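Local coordinates for tryptophan halogenase (Shewanella frigidimarina, PDB 2PYX), which probably binds FAD and acts as a flavin-dependent halogenase of tryptophan, in a family generally assigned monooxygenase activity, at residues 225-230 / 351-356; 240-245 / 337-342; 341-346 / 388-393. All coordinates share one frame; numbering follows the deposited sequence.

Contact 1 of 3, residues 225-230 / 351-356; sequences FIDCTG and GMAAGF
M352 and A353 pack against the turn that D227, T229 and G230 make as strand 224-227 runs out of the parallel part of a Rossmann-type sheet, and an Asx turn at D227 shapes that side of the contact. In the second segment, the chain turns after G351. M352, a selenomethionine, lays CB against the backbone of G230, 3.8 Å from its carbonyl carbon, while the rest of the side chain leads away. The M352 N donates a hydrogen bond to a bound tartrate, probably from the crystallisation liquor; the M352 side chain is about 7 Å from that of A18, a predicted FAD-binding residue, consistent with a position near the cofactor site. A353 makes most of the contacts. Its N donates to water 1 at 2.9 Å, and the N of G230 donates to the same water, which ties the two loops together. The A353 CA makes a CA-H...O contact with G230 O at 3.0 Å, bent to 125° at the hydrogen. Its methyl CB lies against D227 O and G230 O, 3.4 Å from each, and 3.5 Å from D227 OD1. With CG anti to the backbone N (chi1 -172°), the D227 carboxylate is brought against this methyl. Four bonds fix it: OD1 accepts from T229 N at 2.9 Å and from T229 OG1 on its syn lone pair, and OD2 accepts from L235 N and L236 N at the start of helix 234-239. The A353 O in turn accepts from S233 OG. Next along, A354 closes the turn, its N bonded to G351 O at 2.9 Å.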
loop_
_atom_site.group_PDB
_atom_site.type_symbol
_atom_site.label_atom_id
_atom_site.label_comp_id
_atom_site.label_asym_id
_atom_site.label_seq_id
_atom_site.Cartn_x
_atom_site.Cartn_y
_atom_site.Cartn_z
ATOM N N PHE A 225 -12.886 -19.973 5.080
ATOM C CA PHE A 225 -11.490 -20.048 5.453
ATOM C C PHE A 225 -10.709 -18.914 4.797
ATOM O O PHE A 225 -10.833 -18.722 3.579
ATOM C CB PHE A 225 -10.933 -21.402 5.040
ATOM C CG PHE A 225 -11.509 -22.509 5.835
ATOM C CD1 PHE A 225 -12.740 -23.051 5.516
ATOM C CD2 PHE A 225 -10.844 -22.957 6.991
ATOM C CE1 PHE A 225 -13.312 -24.064 6.328
ATOM C CE2 PHE A 225 -11.438 -23.971 7.778
ATOM C CZ PHE A 225 -12.628 -24.499 7.451
ATOM N N ILE A 226 -9.910 -18.188 5.580
ATOM C CA ILE A 226 -9.170 -17.071 5.045
ATOM C C ILE A 226 -7.731 -17.498 4.998
ATOM O O ILE A 226 -7.144 -17.837 6.044
ATOM C CB ILE A 226 -9.299 -15.815 5.914
ATOM C CG1 ILE A 226 -10.727 -15.530 6.340
ATOM C CG2 ILE A 226 -8.652 -14.636 5.198
ATOM C CD1 ILE A 226 -11.699 -15.430 5.258
ATOM N N ASP A 227 -7.131 -17.488 3.810
ATOM C CA ASP A 227 -5.747 -17.871 3.671
ATOM C C ASP A 227 -4.856 -16.643 3.887
ATOM O O ASP A 227 -4.749 -15.791 3.005
ATOM C CB ASP A 227 -5.490 -18.476 2.291
ATOM C CG ASP A 227 -4.103 -19.067 2.155
ATOM O OD1 ASP A 227 -3.253 -18.786 2.999
ATOM O OD2 ASP A 227 -3.852 -19.779 1.164
ATOM N N CYS A 228 -4.219 -16.579 5.058
ATOM C CA CYS A 228 -3.230 -15.589 5.405
ATOM C C CYS A 228 -1.843 -16.236 5.635
ATOM O O CYS A 228 -1.032 -15.763 6.438
ATOM C CB CYS A 228 -3.731 -14.818 6.632
ATOM S SG CYS A 228 -5.220 -13.865 6.269
ATOM N N THR A 229 -1.573 -17.313 4.903
ATOM C CA THR A 229 -0.336 -18.082 5.101
ATOM C C THR A 229 0.900 -17.502 4.375
ATOM O O THR A 229 1.990 -18.112 4.409
ATOM C CB THR A 229 -0.522 -19.547 4.658
ATOM O OG1 THR A 229 -0.788 -19.636 3.244
ATOM C CG2 THR A 229 -1.605 -20.187 5.461
ATOM N N GLY A 230 0.767 -16.339 3.744
ATOM C CA GLY A 230 1.878 -15.719 3.012
ATOM C C GLY A 230 2.092 -16.316 1.646
ATOM O O GLY A 230 1.198 -16.956 1.103
ATOM N N GLY A 351 -3.510 -10.883 1.764
ATOM C CA GLY A 351 -2.093 -10.681 1.895
ATOM C C GLY A 351 -1.322 -11.415 0.815
ATOM O O GLY A 351 -1.825 -11.572 -0.323
HETATM N N MSE A 352 -0.086 -11.799 1.134
HETATM C CA MSE A 352 0.825 -12.411 0.164
HETATM C C MSE A 352 0.318 -13.744 -0.376
HETATM O O MSE A 352 0.748 -14.184 -1.457
HETATM C CB MSE A 352 2.208 -12.571 0.779
HETATM C CG MSE A 352 2.758 -11.228 1.201
HETATM SE SE MSE A 352 4.503 -11.312 2.056
HETATM C CE MSE A 352 5.333 -12.169 0.818
ATOM N N ALA A 353 -0.594 -14.396 0.360
ATOM C CA ALA A 353 -1.203 -15.615 -0.141
ATOM C C ALA A 353 -1.970 -15.362 -1.438
ATOM O O ALA A 353 -2.135 -16.289 -2.254
ATOM C CB ALA A 353 -2.118 -16.261 0.882
ATOM N N ALA A 354 -2.479 -14.131 -1.632
ATOM C CA ALA A 354 -3.133 -13.767 -2.897
ATOM C C ALA A 354 -2.197 -13.252 -3.997
ATOM O O ALA A 354 -2.372 -13.547 -5.161
ATOM C CB ALA A 354 -4.201 -12.748 -2.656
ATOM N N GLY A 355 -1.229 -12.445 -3.617
ATOM C CA GLY A 355 -0.259 -11.961 -4.567
ATOM C C GLY A 355 0.701 -11.028 -3.908
ATOM O O GLY A 355 0.517 -10.610 -2.772
ATOM N N PHE A 356 1.749 -10.695 -4.643
ATOM C CA PHE A 356 2.756 -9.811 -4.119
ATOM C C PHE A 356 3.660 -9.361 -5.231
ATOM O O PHE A 356 4.127 -10.183 -6.040
ATOM C CB PHE A 356 3.590 -10.511 -3.068
ATOM C CG PHE A 356 4.595 -9.607 -2.410
ATOM C CD1 PHE A 356 4.185 -8.649 -1.507
ATOM C CD2 PHE A 356 5.926 -9.672 -2.758
ATOM C CE1 PHE A 356 5.109 -7.788 -0.915
ATOM C CE2 PHE A 356 6.860 -8.818 -2.173
ATOM C CZ PHE A 356 6.446 -7.872 -1.271
HETATM O O HOH W 1 -1.085 -14.023 3.240
#

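Contact 2 of 3, residues 240-245 / 337-342; sequences LQVPFL and GYRAKC
L245, F244 and V242 bury the largest areas where strand 244-246, an outer strand of a three-stranded antiparallel sheet, pairs with the middle strand 337-339; strand 355-356 lies on the other side. L245 pairs with Y338 as a hydrogen-bonded pair: its N donates to Y338 O at 2.7 Å, and its O accepts the longer bond from Y338 N at 3.2 Å, the donor lying above the carbonyl plane. The L245 CD1 methyl reaches the Y338 ring at CE2 and the methyl of A340. F244 faces R339 in a non-hydrogen-bonded pair. With CG anti to its N (chi1 -172°), its ring reaches alongside G337, where CZ comes within 3.2 Å of the carbonyl carbon, a fit that the absence of a side chain at G337 permits. The F244 CB lies over one face of the R339 guanidinium, and ring and guanidinium planes stand 64° apart. V242 puts CG1 against K341 O at 3.7 Å, a buried oxygen with no polar partner in the model. The V242 O accepts from R339 NH1 at 2.9 Å, in the guanidinium plane, while P243 O takes A340 N. A bent arginine thus carries the pairing past the last strand bond, its charge probably strengthening the hold on a neutral carbonyl.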
loop_
_atom_site.group_PDB
_atom_site.type_symbol
_atom_site.label_atom_id
_atom_site.label_comp_id
_atom_site.label_asym_id
_atom_site.label_seq_id
_atom_site.Cartn_x
_atom_site.Cartn_y
_atom_site.Cartn_z
ATOM N N LEU A 240 -6.242 -25.578 -3.106
ATOM C CA LEU A 240 -7.274 -25.336 -4.117
ATOM C C LEU A 240 -6.767 -25.102 -5.543
ATOM O O LEU A 240 -7.572 -24.889 -6.456
ATOM C CB LEU A 240 -8.208 -24.212 -3.648
ATOM C CG LEU A 240 -9.053 -24.552 -2.412
ATOM C CD1 LEU A 240 -9.687 -23.299 -1.838
ATOM C CD2 LEU A 240 -10.125 -25.594 -2.722
ATOM N N GLN A 241 -5.450 -25.109 -5.697
ATOM C CA GLN A 241 -4.799 -25.078 -6.997
ATOM C C GLN A 241 -5.159 -23.868 -7.846
ATOM O O GLN A 241 -5.212 -23.957 -9.074
ATOM C CB GLN A 241 -5.054 -26.410 -7.727
ATOM C CG GLN A 241 -4.305 -27.543 -7.070
ATOM C CD GLN A 241 -2.805 -27.497 -7.338
ATOM O OE1 GLN A 241 -2.378 -27.586 -8.493
ATOM N NE2 GLN A 241 -2.002 -27.361 -6.282
ATOM N N VAL A 242 -5.356 -22.703 -7.208
ATOM C CA VAL A 242 -5.608 -21.494 -7.972
ATOM C C VAL A 242 -4.299 -21.062 -8.608
ATOM O O VAL A 242 -3.332 -20.868 -7.910
ATOM C CB VAL A 242 -6.168 -20.370 -7.087
ATOM C CG1 VAL A 242 -6.289 -19.080 -7.877
ATOM C CG2 VAL A 242 -7.525 -20.785 -6.518
ATOM N N PRO A 243 -4.283 -20.895 -9.929
ATOM C CA PRO A 243 -3.032 -20.558 -10.628
ATOM C C PRO A 243 -2.460 -19.195 -10.289
ATOM O O PRO A 243 -3.198 -18.252 -9.969
ATOM C CB PRO A 243 -3.418 -20.562 -12.115
ATOM C CG PRO A 243 -4.722 -21.111 -12.200
ATOM C CD PRO A 243 -5.404 -21.061 -10.872
ATOM N N PHE A 244 -1.140 -19.116 -10.403
ATOM C CA PHE A 244 -0.392 -17.870 -10.176
ATOM C C PHE A 244 -0.067 -17.233 -11.511
ATOM O O PHE A 244 0.399 -17.914 -12.442
ATOM C CB PHE A 244 0.899 -18.173 -9.443
ATOM C CG PHE A 244 1.634 -16.943 -8.990
ATOM C CD1 PHE A 244 1.197 -16.237 -7.879
ATOM C CD2 PHE A 244 2.776 -16.493 -9.644
ATOM C CE1 PHE A 244 1.847 -15.109 -7.430
ATOM C CE2 PHE A 244 3.426 -15.370 -9.182
ATOM C CZ PHE A 244 2.955 -14.676 -8.071
ATOM N N LEU A 245 -0.317 -15.926 -11.601
ATOM C CA LEU A 245 -0.077 -15.126 -12.804
ATOM C C LEU A 245 1.167 -14.216 -12.614
ATOM O O LEU A 245 1.119 -13.115 -12.048
ATOM C CB LEU A 245 -1.302 -14.278 -13.177
ATOM C CG LEU A 245 -2.611 -15.054 -13.295
ATOM C CD1 LEU A 245 -3.679 -14.108 -13.705
ATOM C CD2 LEU A 245 -2.486 -16.229 -14.226
ATOM N N GLY A 337 3.696 -11.292 -8.780
ATOM C CA GLY A 337 2.471 -11.650 -9.484
ATOM C C GLY A 337 1.348 -11.891 -8.529
ATOM O O GLY A 337 1.440 -11.539 -7.357
ATOM N N TYR A 338 0.259 -12.409 -9.077
ATOM C CA TYR A 338 -0.948 -12.580 -8.306
ATOM C C TYR A 338 -1.704 -13.808 -8.742
ATOM O O TYR A 338 -1.625 -14.260 -9.876
ATOM C CB TYR A 338 -1.814 -11.326 -8.348
ATOM C CG TYR A 338 -2.280 -10.929 -9.718
ATOM C CD1 TYR A 338 -1.499 -10.137 -10.547
ATOM C CD2 TYR A 338 -3.543 -11.283 -10.170
ATOM C CE1 TYR A 338 -1.931 -9.779 -11.819
ATOM C CE2 TYR A 338 -3.972 -10.914 -11.442
ATOM C CZ TYR A 338 -3.162 -10.146 -12.263
ATOM O OH TYR A 338 -3.611 -9.732 -13.518
ATOM N N ARG A 339 -2.447 -14.345 -7.784
ATOM C CA ARG A 339 -3.278 -15.490 -8.074
ATOM C C ARG A 339 -4.430 -15.088 -8.975
ATOM O O ARG A 339 -4.935 -13.978 -8.880
ATOM C CB ARG A 339 -3.798 -16.099 -6.775
ATOM C CG ARG A 339 -2.727 -16.681 -5.878
ATOM C CD ARG A 339 -2.269 -18.037 -6.369
ATOM N NE ARG A 339 -1.015 -18.373 -5.732
ATOM C CZ ARG A 339 -0.301 -19.458 -5.976
ATOM N NH1 ARG A 339 -0.717 -20.354 -6.835
ATOM N NH2 ARG A 339 0.842 -19.640 -5.339
ATOM N N ALA A 340 -4.874 -15.974 -9.860
ATOM C CA ALA A 340 -5.878 -15.571 -10.843
ATOM C C ALA A 340 -7.211 -15.089 -10.208
ATOM O O ALA A 340 -7.929 -14.285 -10.805
ATOM C CB ALA A 340 -6.129 -16.726 -11.795
ATOM N N LYS A 341 -7.543 -15.669 -9.052
ATOM C CA LYS A 341 -8.699 -15.315 -8.240
ATOM C C LYS A 341 -8.205 -15.170 -6.802
ATOM O O LYS A 341 -7.242 -15.848 -6.436
ATOM C CB LYS A 341 -9.718 -16.479 -8.282
ATOM C CG LYS A 341 -10.416 -16.696 -9.586
ATOM C CD LYS A 341 -10.993 -18.080 -9.740
ATOM C CE LYS A 341 -12.321 -18.209 -9.165
ATOM N NZ LYS A 341 -12.935 -19.512 -9.637
ATOM N N CYS A 342 -8.850 -14.357 -5.979
ATOM C CA CYS A 342 -8.599 -14.372 -4.521
ATOM C C CYS A 342 -9.584 -15.256 -3.747
ATOM O O CYS A 342 -9.321 -15.543 -2.584
ATOM C CB CYS A 342 -8.630 -12.990 -3.881
ATOM S SG CYS A 342 -10.213 -12.157 -3.857
#

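Contact 3 of 3, residues 341-346 / 388-393; sequences KCWQNN and TISARV
S390 presses its CB onto the indole of W343 in a CH-pi contact: CB stands 3.4 Å from the centroid of the five-membered ring and 12° off the normal, squarely over the face. Three residues on, nearly a turn along the helix, V393 meets the edge of the six-membered ring, CG1 lying near the ring plane and 4.0 Å from CE3. At the far end, I389 brings CG2 to within 3.9 Å of CH2. Three helix residues therefore grip the indole along its length, and V393 CG1 also touches C342 SG. W343 is swung toward the helix by a chi1 of -169°, which puts CG anti to the backbone N. The S390 OG leads away from the ring and donates to water 2 at 2.7 Å; that water passes a hydrogen bond on to N345 O. The W343 NE1 makes a weak bond to the same N345 O, at 3.1 Å. Behind this layer, N394 of the helix anchors the strand: its ND2 donates to W343 O, and its OD1 accepts weakly from C342 N. The loop braces itself through K341 NZ, which donates to Q344 OE1 at 2.8 Å, and Q344 NE2, which reaches N345 OD1 at 2.9 Å in a nearly straight bond of 168°. N345 ND2 is held by D208. Further out, L375 of helix 363-377, P380 and M386 add to the packing round W343, while V393 rests on W370 and T374. Through the W343 indole, the long helix 383-413 packs against strand 343-344, outermost in the mixed sheet of a Rossmann-type fold that probably binds FAD.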
loop_
_atom_site.group_PDB
_atom_site.type_symbol
_atom_site.label_atom_id
_atom_site.label_comp_id
_atom_site.label_asym_id
_atom_site.label_seq_id
_atom_site.Cartn_x
_atom_site.Cartn_y
_atom_site.Cartn_z
ATOM N N LYS A 341 -7.543 -15.669 -9.052
ATOM C CA LYS A 341 -8.699 -15.315 -8.240
ATOM C C LYS A 341 -8.205 -15.170 -6.802
ATOM O O LYS A 341 -7.242 -15.848 -6.436
ATOM C CB LYS A 341 -9.718 -16.479 -8.282
ATOM C CG LYS A 341 -10.416 -16.696 -9.586
ATOM C CD LYS A 341 -10.993 -18.080 -9.740
ATOM C CE LYS A 341 -12.321 -18.209 -9.165
ATOM N NZ LYS A 341 -12.935 -19.512 -9.637
ATOM N N CYS A 342 -8.850 -14.357 -5.979
ATOM C CA CYS A 342 -8.599 -14.372 -4.521
ATOM C C CYS A 342 -9.584 -15.256 -3.747
ATOM O O CYS A 342 -9.321 -15.543 -2.584
ATOM C CB CYS A 342 -8.630 -12.990 -3.881
ATOM S SG CYS A 342 -10.213 -12.157 -3.857
ATOM N N TRP A 343 -10.669 -15.693 -4.369
ATOM C CA TRP A 343 -11.735 -16.405 -3.670
ATOM C C TRP A 343 -12.149 -17.629 -4.509
ATOM O O TRP A 343 -12.596 -17.483 -5.632
ATOM C CB TRP A 343 -12.925 -15.484 -3.436
ATOM C CG TRP A 343 -13.993 -15.974 -2.511
ATOM C CD1 TRP A 343 -14.301 -17.266 -2.197
ATOM C CD2 TRP A 343 -14.919 -15.137 -1.802
ATOM N NE1 TRP A 343 -15.377 -17.283 -1.304
ATOM C CE2 TRP A 343 -15.776 -15.999 -1.055
ATOM C CE3 TRP A 343 -15.122 -13.746 -1.734
ATOM C CZ2 TRP A 343 -16.782 -15.509 -0.260
ATOM C CZ3 TRP A 343 -16.110 -13.260 -0.938
ATOM C CH2 TRP A 343 -16.943 -14.146 -0.207
ATOM N N GLN A 344 -11.889 -18.824 -3.977
ATOM C CA GLN A 344 -12.213 -20.079 -4.660
ATOM C C GLN A 344 -12.950 -20.949 -3.645
ATOM O O GLN A 344 -12.473 -21.130 -2.525
ATOM C CB GLN A 344 -10.915 -20.777 -5.107
ATOM C CG GLN A 344 -11.118 -22.121 -5.799
ATOM C CD GLN A 344 -11.861 -21.964 -7.106
ATOM O OE1 GLN A 344 -11.426 -21.238 -8.022
ATOM N NE2 GLN A 344 -13.005 -22.638 -7.215
ATOM N N ASN A 345 -14.080 -21.510 -4.059
ATOM C CA ASN A 345 -14.938 -22.254 -3.162
ATOM C C ASN A 345 -15.195 -21.350 -1.940
ATOM O O ASN A 345 -15.688 -20.215 -2.088
ATOM C CB ASN A 345 -14.297 -23.612 -2.842
ATOM C CG ASN A 345 -14.330 -24.567 -4.009
ATOM O OD1 ASN A 345 -13.560 -24.434 -4.960
ATOM N ND2 ASN A 345 -15.257 -25.516 -3.965
ATOM N N ASN A 346 -14.882 -21.842 -0.748
ATOM C CA ASN A 346 -15.127 -21.109 0.514
ATOM C C ASN A 346 -13.851 -20.622 1.154
ATOM O O ASN A 346 -13.740 -20.530 2.380
ATOM C CB ASN A 346 -15.927 -21.958 1.513
ATOM C CG ASN A 346 -15.215 -23.197 1.935
ATOM O OD1 ASN A 346 -14.347 -23.752 1.230
ATOM N ND2 ASN A 346 -15.569 -23.678 3.150
ATOM N N THR A 388 -22.062 -16.067 -6.163
ATOM C CA THR A 388 -22.446 -14.797 -6.762
ATOM C C THR A 388 -21.590 -13.701 -6.189
ATOM O O THR A 388 -21.116 -12.817 -6.906
ATOM C CB THR A 388 -23.934 -14.502 -6.541
ATOM O OG1 THR A 388 -24.668 -15.556 -7.179
ATOM C CG2 THR A 388 -24.385 -13.178 -7.103
ATOM N N ILE A 389 -21.348 -13.792 -4.886
ATOM C CA ILE A 389 -20.526 -12.792 -4.220
ATOM C C ILE A 389 -19.050 -13.003 -4.565
ATOM O O ILE A 389 -18.348 -12.040 -4.901
ATOM C CB ILE A 389 -20.760 -12.809 -2.704
ATOM C CG1 ILE A 389 -22.170 -12.255 -2.405
ATOM C CG2 ILE A 389 -19.708 -11.987 -2.000
ATOM C CD1 ILE A 389 -22.652 -12.563 -0.971
ATOM N N SER A 390 -18.563 -14.237 -4.554
ATOM C CA SER A 390 -17.158 -14.444 -4.854
ATOM C C SER A 390 -16.848 -14.045 -6.280
ATOM O O SER A 390 -15.763 -13.499 -6.566
ATOM C CB SER A 390 -16.720 -15.849 -4.583
ATOM O OG SER A 390 -17.393 -16.811 -5.342
ATOM N N ALA A 391 -17.788 -14.295 -7.195
ATOM C CA ALA A 391 -17.533 -13.913 -8.595
ATOM C C ALA A 391 -17.323 -12.398 -8.708
ATOM O O ALA A 391 -16.420 -11.938 -9.435
ATOM C CB ALA A 391 -18.654 -14.349 -9.483
ATOM N N ARG A 392 -18.150 -11.584 -8.053
ATOM C CA ARG A 392 -18.020 -10.134 -8.216
ATOM C C ARG A 392 -16.805 -9.596 -7.438
ATOM O O ARG A 392 -16.133 -8.654 -7.879
ATOM C CB ARG A 392 -19.328 -9.406 -7.889
ATOM C CG ARG A 392 -19.726 -9.408 -6.428
ATOM C CD ARG A 392 -21.241 -9.061 -6.366
ATOM N NE ARG A 392 -21.724 -8.825 -5.027
ATOM C CZ ARG A 392 -22.991 -8.608 -4.715
ATOM N NH1 ARG A 392 -23.911 -8.697 -5.652
ATOM N NH2 ARG A 392 -23.322 -8.358 -3.449
ATOM N N VAL A 393 -16.487 -10.218 -6.308
ATOM C CA VAL A 393 -15.268 -9.865 -5.585
ATOM C C VAL A 393 -14.043 -10.208 -6.426
ATOM O O VAL A 393 -13.075 -9.396 -6.489
ATOM C CB VAL A 393 -15.213 -10.531 -4.187
ATOM C CG1 VAL A 393 -13.837 -10.407 -3.525
ATOM C CG2 VAL A 393 -16.262 -9.936 -3.316
HETATM O O HOH W 2 -17.232 -19.230 -4.169
#

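How the contacts relate
All three contacts lie on the same side of the chain's centre, with the centre of contact 1 about 10 Å from that of contact 2 and about 14 Å from that of contact 3, and about 12 Å between contacts 2 and 3. In chain order, 225-230 and 240-245 come first, then 337-342, 341-346 and 351-356, and finally 388-393, so contact 1 crosses contact 3. Contacts 1 and 3 reach the same mixed sheet, where F225 N probably bonds N346 O; contacts 1 and 2 share the small antiparallel sheet, in which A354 O probably accepts from R339 N. K341 and C342 belong to both contacts 2 and 3. Contact 1 lies near the predicted FAD site, while contacts 2 and 3 tie the small sheet and helix 383-413 to the same framework.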